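Local coordinates for protein putative archaeal ammonia monooxygenase subunit B (Candidatus Nitrosocaldus yellowstonii, PDB 4O65) that probably contributes to ammonia oxidation as the B subunit of ammonia monooxygenase, its cupredoxin domain binding copper(II), at residues R56-G64 with V111-A119. Residues are numbered along the deposited sequence; the frame is centred on the assembly and turned at random.
Sequences RQDVLIVTG and VPYKLCLSA
R56 turns the edge of its guanidinium toward S118 OG, lying in the same polar cluster without bonding to it. The link is D58: R56 grips its carboxylate side-on, NE to OD1 and NH2 to OD2 (2.8 Å), both oxygens being met on their syn side. OD2 also accepts from S118 OG at 2.7 Å, on its anti side and 27° out of the carboxylate plane. With chi1 of 63° the D58 carboxylate lies between its backbone N and carbonyl carbon, within reach of both R56 and S118, while the backbone O of D58 accepts from A119 N. From V59 to G64 the strand runs antiparallel to 113-118, with paired backbone bonds at L60–L117, V62–L115 and G64–Y113. V59 CG1 lies 3.5 Å from SG of C116, the cysteine joined to C51 in a disulfide. On the same face, the extended K114 chain crosses I61, CE 3.8 Å from I61 CG2. V62 and L115 meet on the other face, CB to CB at 4.3 Å. T63 CG2, back on the V59 face, runs alongside K114. On the V62 face the Y113 ring leans across to lie over G64, whose N sits 3.5 Å above the ring centre; CE2 approaches G64 CA to 3.3 Å, and Y113 OH bonds to T129 OG1. The two strands form the centre of a four-stranded antiparallel sheet, one layer of the cupredoxin beta-sandwich; its V62 face looks toward the strand carrying the copper ligands H126 and H128.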
ATOM      1  N   ARG A  56      -1.465   7.581 -13.434  1.00 23.26           N
ATOM      2  CA  ARG A  56      -0.780   8.189 -12.264  1.00 23.07           C
ATOM      3  C   ARG A  56       0.564   7.537 -12.067  1.00 22.20           C
ATOM      4  O   ARG A  56       0.634   6.339 -11.702  1.00 22.35           O
ATOM      5  CB  ARG A  56      -1.625   7.841 -11.016  1.00 22.29           C
ATOM      6  CG  ARG A  56      -2.823   8.724 -10.844  1.00 24.36           C
ATOM      7  CD  ARG A  56      -3.570   8.321  -9.586  1.00 21.52           C
ATOM      8  NE  ARG A  56      -2.762   8.581  -8.366  1.00 19.74           N
ATOM      9  CZ  ARG A  56      -3.264   8.538  -7.155  1.00 18.85           C
ATOM     10  NH1 ARG A  56      -4.550   8.171  -6.998  1.00 18.92           N
ATOM     11  NH2 ARG A  56      -2.505   8.851  -6.085  1.00 17.18           N
ATOM     12  N   GLN A  57       1.635   8.321 -12.145  1.00 21.90           N
ATOM     13  CA  GLN A  57       2.983   7.759 -12.053  1.00 21.54           C
ATOM     14  C   GLN A  57       3.419   7.612 -10.593  1.00 19.54           C
ATOM     15  O   GLN A  57       4.533   7.182 -10.357  1.00 20.45           O
ATOM     16  CB  GLN A  57       4.027   8.666 -12.748  1.00 25.15           C
ATOM     17  CG  GLN A  57       4.157   8.325 -14.226  1.00 29.30           C
ATOM     18  CD  GLN A  57       2.963   8.845 -14.951  1.00 31.65           C
ATOM     19  OE1 GLN A  57       2.680  10.027 -14.895  1.00 33.67           O
ATOM     20  NE2 GLN A  57       2.263   7.948 -15.695  1.00 36.86           N
ATOM     21  N   ASP A  58       2.525   7.886  -9.649  1.00 18.22           N
ATOM     22  CA  ASP A  58       2.825   7.693  -8.232  1.00 17.26           C
ATOM     23  C   ASP A  58       2.226   6.402  -7.641  1.00 18.12           C
ATOM     24  O   ASP A  58       2.370   6.154  -6.416  1.00 18.06           O
ATOM     25  CB  ASP A  58       2.290   8.901  -7.392  1.00 17.89           C
ATOM     26  CG  ASP A  58       0.802   9.028  -7.451  1.00 18.81           C
ATOM     27  OD1 ASP A  58       0.221   8.879  -8.585  1.00 19.75           O
ATOM     28  OD2 ASP A  58       0.205   9.334  -6.394  1.00 18.71           O
ATOM     29  N   VAL A  59       1.571   5.600  -8.485  1.00 17.52           N
ATOM     30  CA  VAL A  59       0.778   4.486  -7.966  1.00 17.99           C
ATOM     31  C   VAL A  59       1.498   3.151  -8.143  1.00 16.98           C
ATOM     32  O   VAL A  59       2.016   2.837  -9.215  1.00 17.45           O
ATOM     33  CB  VAL A  59      -0.619   4.455  -8.611  1.00 19.05           C
ATOM     34  CG1 VAL A  59      -1.362   3.156  -8.295  1.00 19.27           C
ATOM     35  CG2 VAL A  59      -1.404   5.676  -8.153  1.00 18.33           C
ATOM     36  N   LEU A  60       1.478   2.387  -7.065  1.00 17.49           N
ATOM     37  CA  LEU A  60       1.983   0.987  -7.008  1.00 17.02           C
ATOM     38  C   LEU A  60       0.844   0.052  -6.756  1.00 17.18           C
ATOM     39  O   LEU A  60       0.063   0.265  -5.792  1.00 18.24           O
ATOM     40  CB  LEU A  60       2.977   0.877  -5.797  1.00 16.80           C
ATOM     41  CG  LEU A  60       3.503  -0.573  -5.571  1.00 17.63           C
ATOM     42  CD1 LEU A  60       4.391  -1.027  -6.750  1.00 18.99           C
ATOM     43  CD2 LEU A  60       4.336  -0.498  -4.272  1.00 18.29           C
ATOM     44  N   ILE A  61       0.780  -1.032  -7.546  1.00 17.63           N
ATOM     45  CA  ILE A  61      -0.084  -2.161  -7.256  1.00 16.59           C
ATOM     46  C   ILE A  61       0.764  -3.368  -6.827  1.00 16.62           C
ATOM     47  O   ILE A  61       1.738  -3.736  -7.507  1.00 16.83           O
ATOM     48  CB  ILE A  61      -0.899  -2.555  -8.527  1.00 17.48           C
ATOM     49  CG1 ILE A  61      -1.837  -1.381  -8.954  1.00 18.69           C
ATOM     50  CG2 ILE A  61      -1.739  -3.817  -8.230  1.00 18.36           C
ATOM     51  CD1 ILE A  61      -2.583  -1.683 -10.278  1.00 20.28           C
ATOM     52  N   VAL A  62       0.354  -3.993  -5.715  1.00 16.08           N
ATOM     53  CA  VAL A  62       1.018  -5.217  -5.276  1.00 17.02           C
ATOM     54  C   VAL A  62      -0.084  -6.256  -5.240  1.00 16.63           C
ATOM     55  O   VAL A  62      -1.141  -6.033  -4.587  1.00 18.18           O
ATOM     56  CB  VAL A  62       1.639  -5.065  -3.841  1.00 18.23           C
ATOM     57  CG1 VAL A  62       2.407  -6.380  -3.480  1.00 19.80           C
ATOM     58  CG2 VAL A  62       2.521  -3.818  -3.777  1.00 19.02           C
ATOM     59  N   THR A  63       0.167  -7.403  -5.860  1.00 16.82           N
ATOM     60  CA  THR A  63      -0.837  -8.456  -5.821  1.00 18.18           C
ATOM     61  C   THR A  63      -0.196  -9.753  -5.350  1.00 17.59           C
ATOM     62  O   THR A  63       1.037  -9.879  -5.404  1.00 18.52           O
ATOM     63  CB  THR A  63      -1.502  -8.707  -7.201  1.00 18.91           C
ATOM     64  OG1 THR A  63      -0.467  -8.903  -8.200  1.00 21.56           O
ATOM     65  CG2 THR A  63      -2.361  -7.467  -7.630  1.00 18.31           C
ATOM     66  N   GLY A  64      -1.029 -10.682  -4.889  1.00 18.37           N
ATOM     67  CA  GLY A  64      -0.518 -12.015  -4.461  1.00 18.57           C
ATOM     68  C   GLY A  64      -1.650 -12.864  -3.933  1.00 19.32           C
ATOM     69  O   GLY A  64      -2.831 -12.566  -4.189  1.00 19.34           O
ATOM     70  N   VAL A 111      -6.768 -16.623  -0.243  1.00 23.33           N
ATOM     71  CA  VAL A 111      -7.428 -15.324  -0.404  1.00 25.33           C
ATOM     72  C   VAL A 111      -6.506 -14.526  -1.375  1.00 24.11           C
ATOM     73  O   VAL A 111      -5.373 -14.153  -0.988  1.00 23.46           O
ATOM     74  CB  VAL A 111      -7.577 -14.592   0.965  1.00 26.64           C
ATOM     75  CG1 VAL A 111      -8.117 -13.167   0.783  1.00 28.88           C
ATOM     76  CG2 VAL A 111      -8.571 -15.367   1.849  1.00 27.10           C
ATOM     77  N   PRO A 112      -6.985 -14.237  -2.609  1.00 23.10           N
ATOM     78  CA  PRO A 112      -6.187 -13.313  -3.457  1.00 22.85           C
ATOM     79  C   PRO A 112      -6.232 -11.935  -2.865  1.00 21.20           C
ATOM     80  O   PRO A 112      -7.258 -11.544  -2.241  1.00 22.05           O
ATOM     81  CB  PRO A 112      -6.903 -13.334  -4.848  1.00 24.94           C
ATOM     82  CG  PRO A 112      -8.202 -14.033  -4.610  1.00 29.37           C
ATOM     83  CD  PRO A 112      -8.124 -14.854  -3.332  1.00 26.46           C
ATOM     84  N   TYR A 113      -5.130 -11.184  -2.990  1.00 18.82           N
ATOM     85  CA  TYR A 113      -5.148  -9.792  -2.456  1.00 18.38           C
ATOM     86  C   TYR A 113      -4.605  -8.824  -3.494  1.00 18.13           C
ATOM     87  O   TYR A 113      -3.825  -9.215  -4.396  1.00 18.43           O
ATOM     88  CB  TYR A 113      -4.339  -9.704  -1.125  1.00 17.63           C
ATOM     89  CG  TYR A 113      -2.836  -9.772  -1.302  1.00 18.03           C
ATOM     90  CD1 TYR A 113      -2.079  -8.603  -1.480  1.00 17.80           C
ATOM     91  CD2 TYR A 113      -2.153 -11.001  -1.160  1.00 17.29           C
ATOM     92  CE1 TYR A 113      -0.676  -8.673  -1.668  1.00 18.60           C
ATOM     93  CE2 TYR A 113      -0.784 -11.077  -1.295  1.00 18.45           C
ATOM     94  CZ  TYR A 113      -0.050  -9.917  -1.517  1.00 17.40           C
ATOM     95  OH  TYR A 113       1.297 -10.038  -1.650  1.00 17.73           O
ATOM     96  N   LYS A 114      -4.973  -7.558  -3.321  1.00 18.51           N
ATOM     97  CA  LYS A 114      -4.465  -6.481  -4.165  1.00 19.68           C
ATOM     98  C   LYS A 114      -4.383  -5.228  -3.291  1.00 20.49           C
ATOM     99  O   LYS A 114      -5.379  -4.812  -2.637  1.00 22.08           O
ATOM    100  CB  LYS A 114      -5.346  -6.243  -5.385  1.00 20.62           C
ATOM    101  CG  LYS A 114      -4.955  -4.935  -6.145  1.00 22.45           C
ATOM    102  CD  LYS A 114      -5.597  -4.998  -7.532  1.00 24.45           C
ATOM    103  CE  LYS A 114      -5.490  -3.673  -8.307  1.00 25.83           C
ATOM    104  NZ  LYS A 114      -5.982  -3.765  -9.747  1.00 28.63           N
ATOM    105  N   LEU A 115      -3.191  -4.649  -3.244  1.00 18.43           N
ATOM    106  CA  LEU A 115      -2.961  -3.405  -2.523  1.00 20.00           C
ATOM    107  C   LEU A 115      -2.604  -2.344  -3.560  1.00 20.10           C
ATOM    108  O   LEU A 115      -1.807  -2.598  -4.501  1.00 20.93           O
ATOM    109  CB  LEU A 115      -1.750  -3.535  -1.600  1.00 20.57           C
ATOM    110  CG  LEU A 115      -1.658  -4.840  -0.805  1.00 23.18           C
ATOM    111  CD1 LEU A 115      -0.420  -4.761   0.072  1.00 23.32           C
ATOM    112  CD2 LEU A 115      -2.917  -4.953   0.019  1.00 23.75           C
ATOM    113  N   CYS A 116      -3.228  -1.179  -3.413  1.00 19.70           N
ATOM    114  CA  CYS A 116      -2.963  -0.078  -4.333  1.00 18.64           C
ATOM    115  C   CYS A 116      -2.551   1.089  -3.436  1.00 18.11           C
ATOM    116  O   CYS A 116      -3.324   1.436  -2.539  1.00 18.70           O
ATOM    117  CB  CYS A 116      -4.202   0.308  -5.089  1.00 21.89           C
ATOM    118  SG  CYS A 116      -3.754   1.456  -6.458  1.00 29.12           S
ATOM    119  N   LEU A 117      -1.378   1.670  -3.699  1.00 18.07           N
ATOM    120  CA  LEU A 117      -0.781   2.731  -2.838  1.00 19.02           C
ATOM    121  C   LEU A 117      -0.231   3.862  -3.678  1.00 18.70           C
ATOM    122  O   LEU A 117       0.102   3.665  -4.845  1.00 19.32           O
ATOM    123  CB  LEU A 117       0.415   2.185  -2.008  1.00 21.27           C
ATOM    124  CG  LEU A 117       0.060   1.026  -1.058  1.00 22.46           C
ATOM    125  CD1 LEU A 117       0.522  -0.274  -1.687  1.00 24.85           C
ATOM    126  CD2 LEU A 117       0.715   1.251   0.294  1.00 26.01           C
ATOM    127  N   SER A 118      -0.214   5.042  -3.076  1.00 17.78           N
ATOM    128  CA  SER A 118       0.431   6.223  -3.630  1.00 17.61           C
ATOM    129  C   SER A 118       1.773   6.446  -2.906  1.00 18.05           C
ATOM    130  O   SER A 118       1.832   6.428  -1.653  1.00 19.51           O
ATOM    131  CB  SER A 118      -0.458   7.445  -3.362  1.00 18.18           C
ATOM    132  OG  SER A 118       0.269   8.581  -3.778  1.00 17.94           O
ATOM    133  N   ALA A 119       2.861   6.584  -3.658  1.00 17.77           N
ATOM    134  CA  ALA A 119       4.136   6.995  -3.046  1.00 18.00           C
ATOM    135  C   ALA A 119       4.067   8.469  -2.692  1.00 19.15           C
ATOM    136  O   ALA A 119       3.801   9.325  -3.575  1.00 18.98           O
ATOM    137  CB  ALA A 119       5.272   6.783  -4.048  1.00 19.27           C
TER